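SAV1430 (Staphylococcus aureus subsp. aureus Mu50, PDB 2FFM) is of unknown function but resembles the N-terminal domain of Nfu/NifU scaffold proteins, a family linked to iron-sulfur cluster assembly. Local coordinates at residues L46-V51 with L75-A80; K52-V57 with I61-E66; D29-V34 with A40-I45. One frame throughout, in Å; residues are numbered along the deposited sequence.

Interaction 1 (L46-V51 with L75-A80)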
ATOM      1  N   LEU A  46       4.214  -0.789  -5.529  1.00 29.99           N
ATOM      2  CA  LEU A  46       4.200  -2.082  -6.211  1.00 30.86           C
ATOM      3  C   LEU A  46       5.598  -2.584  -6.602  1.00 29.97           C
ATOM      4  O   LEU A  46       5.858  -3.780  -6.573  1.00 27.37           O
ATOM      5  CB  LEU A  46       3.327  -2.005  -7.464  1.00 32.19           C
ATOM      6  CG  LEU A  46       1.826  -2.196  -7.284  1.00 32.58           C
ATOM      7  CD1 LEU A  46       1.320  -1.311  -6.169  1.00 37.26           C
ATOM      8  CD2 LEU A  46       1.125  -1.869  -8.593  1.00 34.48           C
ATOM      9  N   LYS A  47       6.483  -1.665  -6.976  1.00 30.34           N
ATOM     10  CA  LYS A  47       7.840  -2.017  -7.368  1.00 31.58           C
ATOM     11  C   LYS A  47       8.661  -2.520  -6.178  1.00 32.46           C
ATOM     12  O   LYS A  47       9.788  -3.002  -6.348  1.00 35.51           O
ATOM     13  CB  LYS A  47       8.552  -0.812  -7.997  1.00 32.46           C
ATOM     14  CG  LYS A  47       8.075  -0.425  -9.392  1.00 34.29           C
ATOM     15  CD  LYS A  47       8.802   0.821  -9.895  1.00 36.37           C
ATOM     16  CE  LYS A  47       8.171   1.339 -11.192  1.00 39.29           C
ATOM     17  NZ  LYS A  47       8.573   2.747 -11.512  1.00 39.61           N
ATOM     18  N   VAL A  48       8.109  -2.393  -4.975  1.00 32.67           N
ATOM     19  CA  VAL A  48       8.787  -2.860  -3.769  1.00 32.12           C
ATOM     20  C   VAL A  48       8.759  -4.382  -3.730  1.00 32.27           C
ATOM     21  O   VAL A  48       7.700  -4.994  -3.830  1.00 31.05           O
ATOM     22  CB  VAL A  48       8.108  -2.302  -2.503  1.00 32.09           C
ATOM     23  CG1 VAL A  48       8.716  -2.935  -1.264  1.00 31.96           C
ATOM     24  CG2 VAL A  48       8.281  -0.794  -2.458  1.00 31.76           C
ATOM     25  N   GLU A  49       9.940  -4.981  -3.613  1.00 34.24           N
ATOM     26  CA  GLU A  49      10.105  -6.433  -3.559  1.00 35.95           C
ATOM     27  C   GLU A  49       9.316  -7.007  -2.391  1.00 36.10           C
ATOM     28  O   GLU A  49       9.621  -6.733  -1.227  1.00 37.66           O
ATOM     29  CB  GLU A  49      11.595  -6.765  -3.395  1.00 39.32           C
ATOM     30  CG  GLU A  49      11.949  -8.233  -3.068  1.00 42.21           C
ATOM     31  CD  GLU A  49      12.276  -9.074  -4.298  1.00 44.74           C
ATOM     32  OE1 GLU A  49      12.737 -10.245  -4.122  1.00 42.85           O
ATOM     33  OE2 GLU A  49      12.071  -8.563  -5.433  1.00 43.03           O
ATOM     34  N   GLY A  50       8.301  -7.803  -2.704  1.00 35.72           N
ATOM     35  CA  GLY A  50       7.498  -8.396  -1.654  1.00 34.48           C
ATOM     36  C   GLY A  50       6.055  -7.933  -1.658  1.00 33.48           C
ATOM     37  O   GLY A  50       5.183  -8.593  -1.091  1.00 34.29           O
ATOM     38  N   VAL A  51       5.797  -6.789  -2.275  1.00 30.67           N
ATOM     39  CA  VAL A  51       4.441  -6.286  -2.349  1.00 29.11           C
ATOM     40  C   VAL A  51       3.699  -7.086  -3.403  1.00 29.76           C
ATOM     41  O   VAL A  51       4.164  -7.225  -4.534  1.00 30.94           O
ATOM     42  CB  VAL A  51       4.422  -4.791  -2.726  1.00 28.95           C
ATOM     43  CG1 VAL A  51       2.989  -4.326  -2.970  1.00 23.32           C
ATOM     44  CG2 VAL A  51       5.056  -3.971  -1.600  1.00 27.85           C
ATOM     45  N   LEU A  75       7.908  -3.309   4.839  1.00 33.72           N
ATOM     46  CA  LEU A  75       7.309  -2.104   5.417  1.00 35.49           C
ATOM     47  C   LEU A  75       8.196  -0.865   5.331  1.00 36.88           C
ATOM     48  O   LEU A  75       7.727   0.216   4.969  1.00 37.81           O
ATOM     49  CB  LEU A  75       6.896  -2.354   6.882  1.00 34.74           C
ATOM     50  CG  LEU A  75       5.730  -1.513   7.416  1.00 33.16           C
ATOM     51  CD1 LEU A  75       4.554  -1.688   6.474  1.00 34.40           C
ATOM     52  CD2 LEU A  75       5.343  -1.922   8.824  1.00 31.15           C
ATOM     53  N   PRO A  76       9.490  -1.000   5.658  1.00 37.92           N
ATOM     54  CA  PRO A  76      10.365   0.171   5.588  1.00 38.17           C
ATOM     55  C   PRO A  76      10.503   0.722   4.177  1.00 38.48           C
ATOM     56  O   PRO A  76      10.538   1.941   3.967  1.00 37.12           O
ATOM     57  CB  PRO A  76      11.683  -0.354   6.151  1.00 38.08           C
ATOM     58  CG  PRO A  76      11.641  -1.812   5.823  1.00 39.00           C
ATOM     59  CD  PRO A  76      10.226  -2.174   6.160  1.00 37.88           C
ATOM     60  N   LYS A  77      10.583  -0.175   3.203  1.00 39.30           N
ATOM     61  CA  LYS A  77      10.707   0.271   1.823  1.00 40.34           C
ATOM     62  C   LYS A  77       9.378   0.882   1.386  1.00 41.26           C
ATOM     63  O   LYS A  77       9.345   1.807   0.574  1.00 43.00           O
ATOM     64  CB  LYS A  77      11.085  -0.899   0.912  1.00 39.78           C
ATOM     65  CG  LYS A  77      12.421  -1.534   1.243  1.00 39.77           C
ATOM     66  CD  LYS A  77      12.650  -2.749   0.373  1.00 42.55           C
ATOM     67  CE  LYS A  77      13.865  -3.555   0.806  1.00 42.23           C
ATOM     68  NZ  LYS A  77      13.960  -4.817   0.005  1.00 41.73           N
ATOM     69  N   VAL A  78       8.284   0.372   1.945  1.00 40.40           N
ATOM     70  CA  VAL A  78       6.971   0.885   1.612  1.00 39.79           C
ATOM     71  C   VAL A  78       6.794   2.301   2.127  1.00 40.30           C
ATOM     72  O   VAL A  78       6.249   3.151   1.430  1.00 41.24           O
ATOM     73  CB  VAL A  78       5.861   0.006   2.199  1.00 38.99           C
ATOM     74  CG1 VAL A  78       4.513   0.685   2.011  1.00 35.18           C
ATOM     75  CG2 VAL A  78       5.872  -1.352   1.521  1.00 38.18           C
ATOM     76  N   GLU A  79       7.255   2.551   3.344  1.00 39.75           N
ATOM     77  CA  GLU A  79       7.141   3.875   3.935  1.00 40.63           C
ATOM     78  C   GLU A  79       8.150   4.810   3.295  1.00 40.15           C
ATOM     79  O   GLU A  79       7.943   6.016   3.250  1.00 40.62           O
ATOM     80  CB  GLU A  79       7.376   3.797   5.447  1.00 41.48           C
ATOM     81  CG  GLU A  79       7.195   5.118   6.188  1.00 44.28           C
ATOM     82  CD  GLU A  79       8.462   5.955   6.235  1.00 46.23           C
ATOM     83  OE1 GLU A  79       8.416   7.093   6.757  1.00 46.80           O
ATOM     84  OE2 GLU A  79       9.511   5.473   5.755  1.00 48.42           O
ATOM     85  N   ALA A  80       9.242   4.246   2.791  1.00 40.45           N
ATOM     86  CA  ALA A  80      10.284   5.041   2.152  1.00 40.17           C
ATOM     87  C   ALA A  80       9.754   5.751   0.905  1.00 40.22           C
ATOM     88  O   ALA A  80      10.304   6.766   0.471  1.00 39.71           O
ATOM     89  CB  ALA A  80      11.463   4.152   1.787  1.00 39.36           C
TER
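Val48 opens the contact by pointing its side chain at the helical turn that carries Lys77 and Val78. Its CG1, anti to the backbone N (chi1 173°), lies 3.8 Å from Lys77 CB, so the lysine takes part through the root of its side chain while the rest of the chain runs on extended. The same Val48 CG1 also approaches Val78 CG2, at 4.3 Å, and the other branch, Val48 CG2, faces the backbone oxygen of Lys77. Glu49 and Gly50 are the second and third residues of a type II beta turn running from Val48 to Val51. The positive phi of Gly50 (116°) is one that glycine adopts readily and that suits this place in the turn. The turn closes with Val51 N bonded to Val48 O at 3.0 Å and brings the two valines to the same helix. Val51 CG2 then meets Val78 CG2 at 4.2 Å, methyl against methyl. Val74, one helical turn earlier, touches both Val48 and Val51, and Val78 also packs on Ile17 of strand 14-19. Such apolar packing seats the type II turn between helix 40-46 and strand 51-57 against helix 71-80, at the edge between the helices and the sheet of an alpha/beta sandwich.

Interaction 2 (K52-V57 with I61-E66)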
ATOM      1  N   LYS A  52       2.546  -7.625  -3.029  1.00 30.80           N
ATOM      2  CA  LYS A  52       1.744  -8.416  -3.956  1.00 32.61           C
ATOM      3  C   LYS A  52       0.675  -7.557  -4.642  1.00 31.05           C
ATOM      4  O   LYS A  52       0.602  -7.517  -5.864  1.00 29.28           O
ATOM      5  CB  LYS A  52       1.087  -9.593  -3.214  1.00 35.55           C
ATOM      6  CG  LYS A  52       0.109 -10.414  -4.070  1.00 40.49           C
ATOM      7  CD  LYS A  52       0.827 -11.376  -5.018  1.00 45.22           C
ATOM      8  CE  LYS A  52       0.947 -12.773  -4.404  1.00 47.74           C
ATOM      9  NZ  LYS A  52       1.566 -12.724  -3.042  1.00 49.08           N
ATOM     10  N   SER A  53      -0.158  -6.882  -3.854  1.00 31.57           N
ATOM     11  CA  SER A  53      -1.204  -6.030  -4.413  1.00 32.89           C
ATOM     12  C   SER A  53      -1.491  -4.886  -3.460  1.00 31.31           C
ATOM     13  O   SER A  53      -0.968  -4.851  -2.346  1.00 30.64           O
ATOM     14  CB  SER A  53      -2.501  -6.815  -4.633  1.00 34.49           C
ATOM     15  OG  SER A  53      -3.230  -6.915  -3.420  1.00 36.03           O
ATOM     16  N   ILE A  54      -2.351  -3.971  -3.900  1.00 30.34           N
ATOM     17  CA  ILE A  54      -2.728  -2.811  -3.099  1.00 29.59           C
ATOM     18  C   ILE A  54      -4.218  -2.519  -3.210  1.00 28.43           C
ATOM     19  O   ILE A  54      -4.754  -2.426  -4.306  1.00 29.13           O
ATOM     20  CB  ILE A  54      -1.963  -1.538  -3.557  1.00 30.59           C
ATOM     21  CG1 ILE A  54      -0.459  -1.751  -3.407  1.00 29.28           C
ATOM     22  CG2 ILE A  54      -2.404  -0.328  -2.737  1.00 27.04           C
ATOM     23  CD1 ILE A  54      -0.045  -2.031  -1.985  1.00 34.91           C
ATOM     24  N   PHE A  55      -4.884  -2.396  -2.070  1.00 28.95           N
ATOM     25  CA  PHE A  55      -6.303  -2.062  -2.051  1.00 27.47           C
ATOM     26  C   PHE A  55      -6.339  -0.621  -1.588  1.00 27.96           C
ATOM     27  O   PHE A  55      -5.871  -0.314  -0.498  1.00 26.12           O
ATOM     28  CB  PHE A  55      -7.069  -2.929  -1.053  1.00 25.59           C
ATOM     29  CG  PHE A  55      -8.540  -2.602  -0.963  1.00 22.87           C
ATOM     30  CD1 PHE A  55      -9.377  -2.784  -2.059  1.00 20.06           C
ATOM     31  CD2 PHE A  55      -9.096  -2.158   0.237  1.00 20.91           C
ATOM     32  CE1 PHE A  55     -10.749  -2.536  -1.960  1.00 21.33           C
ATOM     33  CE2 PHE A  55     -10.465  -1.908   0.345  1.00 20.46           C
ATOM     34  CZ  PHE A  55     -11.293  -2.097  -0.754  1.00 20.44           C
ATOM     35  N   HIS A  56      -6.894   0.257  -2.418  1.00 29.88           N
ATOM     36  CA  HIS A  56      -6.960   1.678  -2.102  1.00 30.92           C
ATOM     37  C   HIS A  56      -8.391   2.199  -2.063  1.00 31.70           C
ATOM     38  O   HIS A  56      -9.100   2.146  -3.068  1.00 32.98           O
ATOM     39  CB  HIS A  56      -6.166   2.476  -3.142  1.00 30.87           C
ATOM     40  CG  HIS A  56      -6.013   3.924  -2.798  1.00 30.27           C
ATOM     41  ND1 HIS A  56      -5.489   4.845  -3.679  1.00 29.32           N
ATOM     42  CD2 HIS A  56      -6.291   4.604  -1.662  1.00 31.13           C
ATOM     43  CE1 HIS A  56      -5.449   6.029  -3.097  1.00 30.48           C
ATOM     44  NE2 HIS A  56      -5.929   5.911  -1.872  1.00 31.97           N
ATOM     45  N   VAL A  57      -8.807   2.728  -0.914  1.00 32.23           N
ATOM     46  CA  VAL A  57     -10.165   3.252  -0.776  1.00 33.22           C
ATOM     47  C   VAL A  57     -10.293   4.236   0.377  1.00 34.07           C
ATOM     48  O   VAL A  57      -9.750   4.004   1.444  1.00 35.90           O
ATOM     49  CB  VAL A  57     -11.180   2.114  -0.560  1.00 31.93           C
ATOM     50  CG1 VAL A  57     -10.965   1.473   0.788  1.00 31.86           C
ATOM     51  CG2 VAL A  57     -12.585   2.653  -0.689  1.00 33.04           C
ATOM     52  N   ILE A  61      -4.748   2.592   2.335  1.00 29.23           N
ATOM     53  CA  ILE A  61      -4.399   1.565   1.374  1.00 26.30           C
ATOM     54  C   ILE A  61      -4.042   0.314   2.161  1.00 26.63           C
ATOM     55  O   ILE A  61      -3.340   0.378   3.171  1.00 27.47           O
ATOM     56  CB  ILE A  61      -3.181   1.928   0.493  1.00 24.64           C
ATOM     57  CG1 ILE A  61      -1.967   2.215   1.360  1.00 27.96           C
ATOM     58  CG2 ILE A  61      -3.511   3.076  -0.400  1.00 24.40           C
ATOM     59  CD1 ILE A  61      -0.685   2.463   0.554  1.00 29.23           C
ATOM     60  N   SER A  62      -4.557  -0.823   1.720  1.00 26.54           N
ATOM     61  CA  SER A  62      -4.240  -2.083   2.362  1.00 24.28           C
ATOM     62  C   SER A  62      -3.278  -2.785   1.421  1.00 23.99           C
ATOM     63  O   SER A  62      -3.620  -3.163   0.295  1.00 20.33           O
ATOM     64  CB  SER A  62      -5.495  -2.920   2.582  1.00 23.77           C
ATOM     65  OG  SER A  62      -6.182  -2.509   3.746  1.00 23.23           O
ATOM     66  N   VAL A  63      -2.057  -2.930   1.906  1.00 23.13           N
ATOM     67  CA  VAL A  63      -0.984  -3.548   1.166  1.00 26.60           C
ATOM     68  C   VAL A  63      -0.885  -5.037   1.497  1.00 28.74           C
ATOM     69  O   VAL A  63      -0.950  -5.419   2.662  1.00 31.34           O
ATOM     70  CB  VAL A  63       0.331  -2.833   1.521  1.00 25.55           C
ATOM     71  CG1 VAL A  63       1.494  -3.431   0.758  1.00 26.31           C
ATOM     72  CG2 VAL A  63       0.187  -1.350   1.228  1.00 23.06           C
ATOM     73  N   ASP A  64      -0.756  -5.866   0.466  1.00 30.89           N
ATOM     74  CA  ASP A  64      -0.616  -7.307   0.635  1.00 34.09           C
ATOM     75  C   ASP A  64       0.801  -7.684   0.218  1.00 34.93           C
ATOM     76  O   ASP A  64       1.260  -7.310  -0.864  1.00 33.72           O
ATOM     77  CB  ASP A  64      -1.605  -8.089  -0.245  1.00 36.61           C
ATOM     78  CG  ASP A  64      -3.046  -7.936   0.201  1.00 38.89           C
ATOM     79  OD1 ASP A  64      -3.342  -8.134   1.393  1.00 40.96           O
ATOM     80  OD2 ASP A  64      -3.899  -7.631  -0.653  1.00 43.28           O
ATOM     81  N   LYS A  65       1.483  -8.428   1.080  1.00 36.13           N
ATOM     82  CA  LYS A  65       2.843  -8.863   0.813  1.00 37.13           C
ATOM     83  C   LYS A  65       2.825 -10.275   0.254  1.00 38.87           C
ATOM     84  O   LYS A  65       1.783 -10.924   0.230  1.00 38.11           O
ATOM     85  CB  LYS A  65       3.662  -8.851   2.104  1.00 35.84           C
ATOM     86  CG  LYS A  65       3.284  -9.957   3.086  1.00 36.37           C
ATOM     87  CD  LYS A  65       4.225  -9.974   4.288  1.00 35.14           C
ATOM     88  CE  LYS A  65       3.990 -11.189   5.182  1.00 33.41           C
ATOM     89  NZ  LYS A  65       4.259 -12.460   4.462  1.00 33.71           N
ATOM     90  N   GLU A  66       3.984 -10.735  -0.203  1.00 41.63           N
ATOM     91  CA  GLU A  66       4.117 -12.085  -0.728  1.00 45.46           C
ATOM     92  C   GLU A  66       4.160 -13.010   0.486  1.00 46.50           C
ATOM     93  O   GLU A  66       4.685 -12.636   1.536  1.00 46.43           O
ATOM     94  CB  GLU A  66       5.415 -12.217  -1.531  1.00 48.25           C
ATOM     95  CG  GLU A  66       5.453 -11.389  -2.806  1.00 51.72           C
ATOM     96  CD  GLU A  66       4.524 -11.930  -3.876  1.00 54.17           C
ATOM     97  OE1 GLU A  66       4.384 -11.284  -4.942  1.00 55.49           O
ATOM     98  OE2 GLU A  66       3.933 -13.012  -3.650  1.00 54.55           O
TER
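Lys52 reaches across to Glu66, just past the C-terminal end of the neighbouring strand. Its CB sits 3.3 Å from Asp64 O and somewhat farther from Lys65 O. With CG anti to the backbone N (chi1 174°) and the chain bent at every torsion beyond, Lys52 CD comes alongside the carboxylate, 3.6 Å from Glu66 OE1. CE continues toward Glu66 OE2, and NZ ends in a salt bridge with that oxygen, the side chains crossing roughly at right angles. Behind this pair the backbone oxygen of Asp64 accepts from Lys52 N and, weakly, from Ser53 N at 3.3 Å: two residues face one, a classic beta bulge. Regular antiparallel pairing follows, Asp64 N to Ser53 O at 3.0 Å with a nearly straight N-H (173°), then Phe55 and Ser62 bonded both ways. Ile54, His56, Ile61 and Val63 share the helix-covered face of the sheet. Ile54 CD1 packs against both methyls of Val63, and Ile61 CG2 lies over the His56 ring, 3.8 Å from its centroid, in a CH-pi contact. Ile45 of helix 40-46 covers Ile54 and Ile61, while Trp71 of helix 71-80 reaches Val63. Lys65 NZ bonds to Glu66 O within its segment and to Ala69 O and Asn13 OD1 outside it. The whole forms a bulged beta hairpin at the heart of an antiparallel sheet with helices packed on one face.

Interaction 3 (D29-V34 with A40-I45)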
ATOM      1  N   ASP A  29     -10.143   0.752  -5.488  1.00 36.53           N
ATOM      2  CA  ASP A  29      -9.289   0.316  -6.588  1.00 37.04           C
ATOM      3  C   ASP A  29      -8.268  -0.684  -6.052  1.00 36.93           C
ATOM      4  O   ASP A  29      -7.701  -0.483  -4.983  1.00 37.23           O
ATOM      5  CB  ASP A  29      -8.543   1.507  -7.195  1.00 38.25           C
ATOM      6  CG  ASP A  29      -9.354   2.242  -8.250  1.00 38.58           C
ATOM      7  OD1 ASP A  29      -9.387   1.788  -9.417  1.00 37.63           O
ATOM      8  OD2 ASP A  29      -9.955   3.280  -7.908  1.00 37.90           O
ATOM      9  N   THR A  30      -8.046  -1.761  -6.796  1.00 35.68           N
ATOM     10  CA  THR A  30      -7.083  -2.782  -6.412  1.00 34.86           C
ATOM     11  C   THR A  30      -6.038  -2.841  -7.517  1.00 34.79           C
ATOM     12  O   THR A  30      -6.335  -3.221  -8.651  1.00 33.36           O
ATOM     13  CB  THR A  30      -7.739  -4.168  -6.264  1.00 35.04           C
ATOM     14  OG1 THR A  30      -8.832  -4.075  -5.347  1.00 37.21           O
ATOM     15  CG2 THR A  30      -6.734  -5.187  -5.738  1.00 33.36           C
ATOM     16  N   TYR A  31      -4.815  -2.449  -7.178  1.00 33.15           N
ATOM     17  CA  TYR A  31      -3.726  -2.437  -8.137  1.00 32.30           C
ATOM     18  C   TYR A  31      -2.798  -3.603  -7.903  1.00 33.47           C
ATOM     19  O   TYR A  31      -2.264  -3.773  -6.811  1.00 33.51           O
ATOM     20  CB  TYR A  31      -2.946  -1.140  -8.016  1.00 31.80           C
ATOM     21  CG  TYR A  31      -3.817   0.085  -7.928  1.00 31.09           C
ATOM     22  CD1 TYR A  31      -4.006   0.735  -6.712  1.00 29.77           C
ATOM     23  CD2 TYR A  31      -4.403   0.628  -9.076  1.00 31.56           C
ATOM     24  CE1 TYR A  31      -4.746   1.911  -6.631  1.00 32.76           C
ATOM     25  CE2 TYR A  31      -5.150   1.804  -9.014  1.00 34.16           C
ATOM     26  CZ  TYR A  31      -5.312   2.443  -7.786  1.00 34.45           C
ATOM     27  OH  TYR A  31      -6.003   3.629  -7.728  1.00 34.68           O
ATOM     28  N   THR A  32      -2.598  -4.403  -8.944  1.00 36.10           N
ATOM     29  CA  THR A  32      -1.731  -5.569  -8.852  1.00 37.54           C
ATOM     30  C   THR A  32      -0.444  -5.404  -9.654  1.00 38.23           C
ATOM     31  O   THR A  32       0.523  -6.129  -9.434  1.00 37.73           O
ATOM     32  CB  THR A  32      -2.471  -6.848  -9.330  1.00 37.43           C
ATOM     33  OG1 THR A  32      -2.914  -6.658 -10.676  1.00 39.30           O
ATOM     34  CG2 THR A  32      -3.670  -7.138  -8.441  1.00 33.95           C
ATOM     35  N   LYS A  33      -0.438  -4.447 -10.576  1.00 39.53           N
ATOM     36  CA  LYS A  33       0.729  -4.191 -11.423  1.00 42.07           C
ATOM     37  C   LYS A  33       0.879  -2.700 -11.730  1.00 42.93           C
ATOM     38  O   LYS A  33      -0.101  -1.959 -11.726  1.00 43.99           O
ATOM     39  CB  LYS A  33       0.605  -4.970 -12.736  1.00 43.01           C
ATOM     40  CG  LYS A  33      -0.710  -4.737 -13.496  1.00 45.27           C
ATOM     41  CD  LYS A  33      -0.765  -5.544 -14.807  1.00 45.96           C
ATOM     42  CE  LYS A  33      -2.147  -5.488 -15.482  1.00 45.73           C
ATOM     43  NZ  LYS A  33      -3.244  -6.119 -14.671  1.00 44.11           N
ATOM     44  N   VAL A  34       2.102  -2.264 -12.014  1.00 42.43           N
ATOM     45  CA  VAL A  34       2.337  -0.856 -12.303  1.00 43.05           C
ATOM     46  C   VAL A  34       2.060  -0.465 -13.754  1.00 43.82           C
ATOM     47  O   VAL A  34       2.279  -1.256 -14.678  1.00 44.83           O
ATOM     48  CB  VAL A  34       3.790  -0.449 -11.975  1.00 42.84           C
ATOM     49  CG1 VAL A  34       4.175  -0.958 -10.593  1.00 43.78           C
ATOM     50  CG2 VAL A  34       4.736  -0.982 -13.024  1.00 42.78           C
ATOM     51  N   ALA A  40       1.336   7.839  -9.019  1.00 22.56           N
ATOM     52  CA  ALA A  40       2.767   7.560  -8.937  1.00 22.51           C
ATOM     53  C   ALA A  40       3.177   6.827  -7.677  1.00 22.92           C
ATOM     54  O   ALA A  40       3.899   5.826  -7.746  1.00 24.51           O
ATOM     55  CB  ALA A  40       3.567   8.847  -9.052  1.00 22.30           C
ATOM     56  N   PHE A  41       2.736   7.313  -6.519  1.00 21.90           N
ATOM     57  CA  PHE A  41       3.132   6.650  -5.289  1.00 23.63           C
ATOM     58  C   PHE A  41       2.667   5.192  -5.327  1.00 23.53           C
ATOM     59  O   PHE A  41       3.335   4.314  -4.781  1.00 24.92           O
ATOM     60  CB  PHE A  41       2.609   7.407  -4.047  1.00 23.49           C
ATOM     61  CG  PHE A  41       1.184   7.137  -3.718  1.00 23.45           C
ATOM     62  CD1 PHE A  41       0.165   7.888  -4.299  1.00 24.62           C
ATOM     63  CD2 PHE A  41       0.856   6.099  -2.852  1.00 22.53           C
ATOM     64  CE1 PHE A  41      -1.172   7.614  -4.013  1.00 24.76           C
ATOM     65  CE2 PHE A  41      -0.470   5.808  -2.554  1.00 23.31           C
ATOM     66  CZ  PHE A  41      -1.492   6.560  -3.137  1.00 24.20           C
ATOM     67  N   ILE A  42       1.557   4.932  -6.019  1.00 23.42           N
ATOM     68  CA  ILE A  42       1.028   3.573  -6.147  1.00 24.51           C
ATOM     69  C   ILE A  42       1.960   2.647  -6.941  1.00 27.06           C
ATOM     70  O   ILE A  42       2.105   1.463  -6.602  1.00 28.41           O
ATOM     71  CB  ILE A  42      -0.353   3.566  -6.824  1.00 22.78           C
ATOM     72  CG1 ILE A  42      -1.387   4.250  -5.916  1.00 22.46           C
ATOM     73  CG2 ILE A  42      -0.756   2.150  -7.156  1.00 17.35           C
ATOM     74  CD1 ILE A  42      -1.743   3.478  -4.657  1.00 24.02           C
ATOM     75  N   ASN A  43       2.586   3.166  -7.996  1.00 26.18           N
ATOM     76  CA  ASN A  43       3.510   2.340  -8.782  1.00 26.28           C
ATOM     77  C   ASN A  43       4.809   2.142  -8.012  1.00 25.98           C
ATOM     78  O   ASN A  43       5.475   1.128  -8.161  1.00 22.89           O
ATOM     79  CB  ASN A  43       3.849   2.991 -10.133  1.00 25.32           C
ATOM     80  CG  ASN A  43       2.677   3.025 -11.083  1.00 24.78           C
ATOM     81  OD1 ASN A  43       2.565   3.942 -11.902  1.00 21.78           O
ATOM     82  ND2 ASN A  43       1.801   2.025 -10.994  1.00 22.74           N
ATOM     83  N   ASP A  44       5.181   3.122  -7.196  1.00 28.08           N
ATOM     84  CA  ASP A  44       6.413   2.967  -6.457  1.00 30.75           C
ATOM     85  C   ASP A  44       6.270   1.899  -5.396  1.00 30.35           C
ATOM     86  O   ASP A  44       7.209   1.159  -5.138  1.00 32.07           O
ATOM     87  CB  ASP A  44       6.859   4.294  -5.845  1.00 31.91           C
ATOM     88  CG  ASP A  44       7.349   5.287  -6.901  1.00 34.65           C
ATOM     89  OD1 ASP A  44       7.614   4.875  -8.061  1.00 35.86           O
ATOM     90  OD2 ASP A  44       7.485   6.485  -6.571  1.00 36.30           O
ATOM     91  N   ILE A  45       5.092   1.794  -4.797  1.00 30.01           N
ATOM     92  CA  ILE A  45       4.878   0.782  -3.779  1.00 29.90           C
ATOM     93  C   ILE A  45       4.905  -0.612  -4.410  1.00 30.78           C
ATOM     94  O   ILE A  45       5.553  -1.515  -3.890  1.00 32.70           O
ATOM     95  CB  ILE A  45       3.539   1.022  -3.035  1.00 28.93           C
ATOM     96  CG1 ILE A  45       3.615   2.359  -2.293  1.00 28.69           C
ATOM     97  CG2 ILE A  45       3.254  -0.120  -2.064  1.00 25.32           C
ATOM     98  CD1 ILE A  45       2.381   2.718  -1.492  1.00 28.75           C
TER
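The hydroxyl of Tyr31 is hydrogen-bonded to Arg23 NH2, and the same guanidinium nitrogen forms a salt bridge with Asp29 OD2, so the phenol end of the ring is tied near its own strand. Anchored there, the ring offers one face to the helix. Ile42 CG2 settles over that face, 4.0 Å from the centroid and 28° off the ring normal, in a CH-pi contact that leans toward Tyr31 CD1, the nearest ring atom at 3.6 Å. The branch gets there because Ile42 CG2 stands anti to its backbone N, while CG1, near chi1 -67°, carries Ile42 CD1 round to Tyr31 CE1 at 3.9 Å. Both branches lie on the same side of the ring, CG2 over the face and Ile42 CD1 out beyond the CD1-CE1 edge of Tyr31, the side chains crossing at about a right angle. Ile42 CG1 also rests above the ring of Phe41, offset toward its rim. Next along, Asn43 meets Val34: Val34 CG1 sits 3.5 Å from the backbone oxygen of Asn43, and Val34 CB and Asn43 CB lie 3.9 Å apart. Gln38 and Pro39, in the loop joining the two segments, touch Tyr31, which also packs on His56 of the adjacent strand. The contact is the turning point of a strand-loop-helix unit, where the outermost strand 29-31 gives way to helix 40-46, packed over the sheet of this alpha/beta sandwich.

Along the chain, interaction 3 closes first; interaction 1 then opens, and interaction 2 falls wholly between its two segments. Centres of interactions 1 and 2 lie about 11 Å apart, as do those of 1 and 3, while 2 and 3 are about 9 Å apart. Strand 51-57 ties the latter two together: backbone bonds join Tyr31 to Ile54 and Asp29 to His56 beside the hairpin. Leu46, at the end of helix 40-46, packs on Ile54 and on Val34, and Gly50 O probably accepts a hydrogen bond from Glu66 N. The three contacts thus join the sheet to both helices on its one face, in keeping with one compact domain.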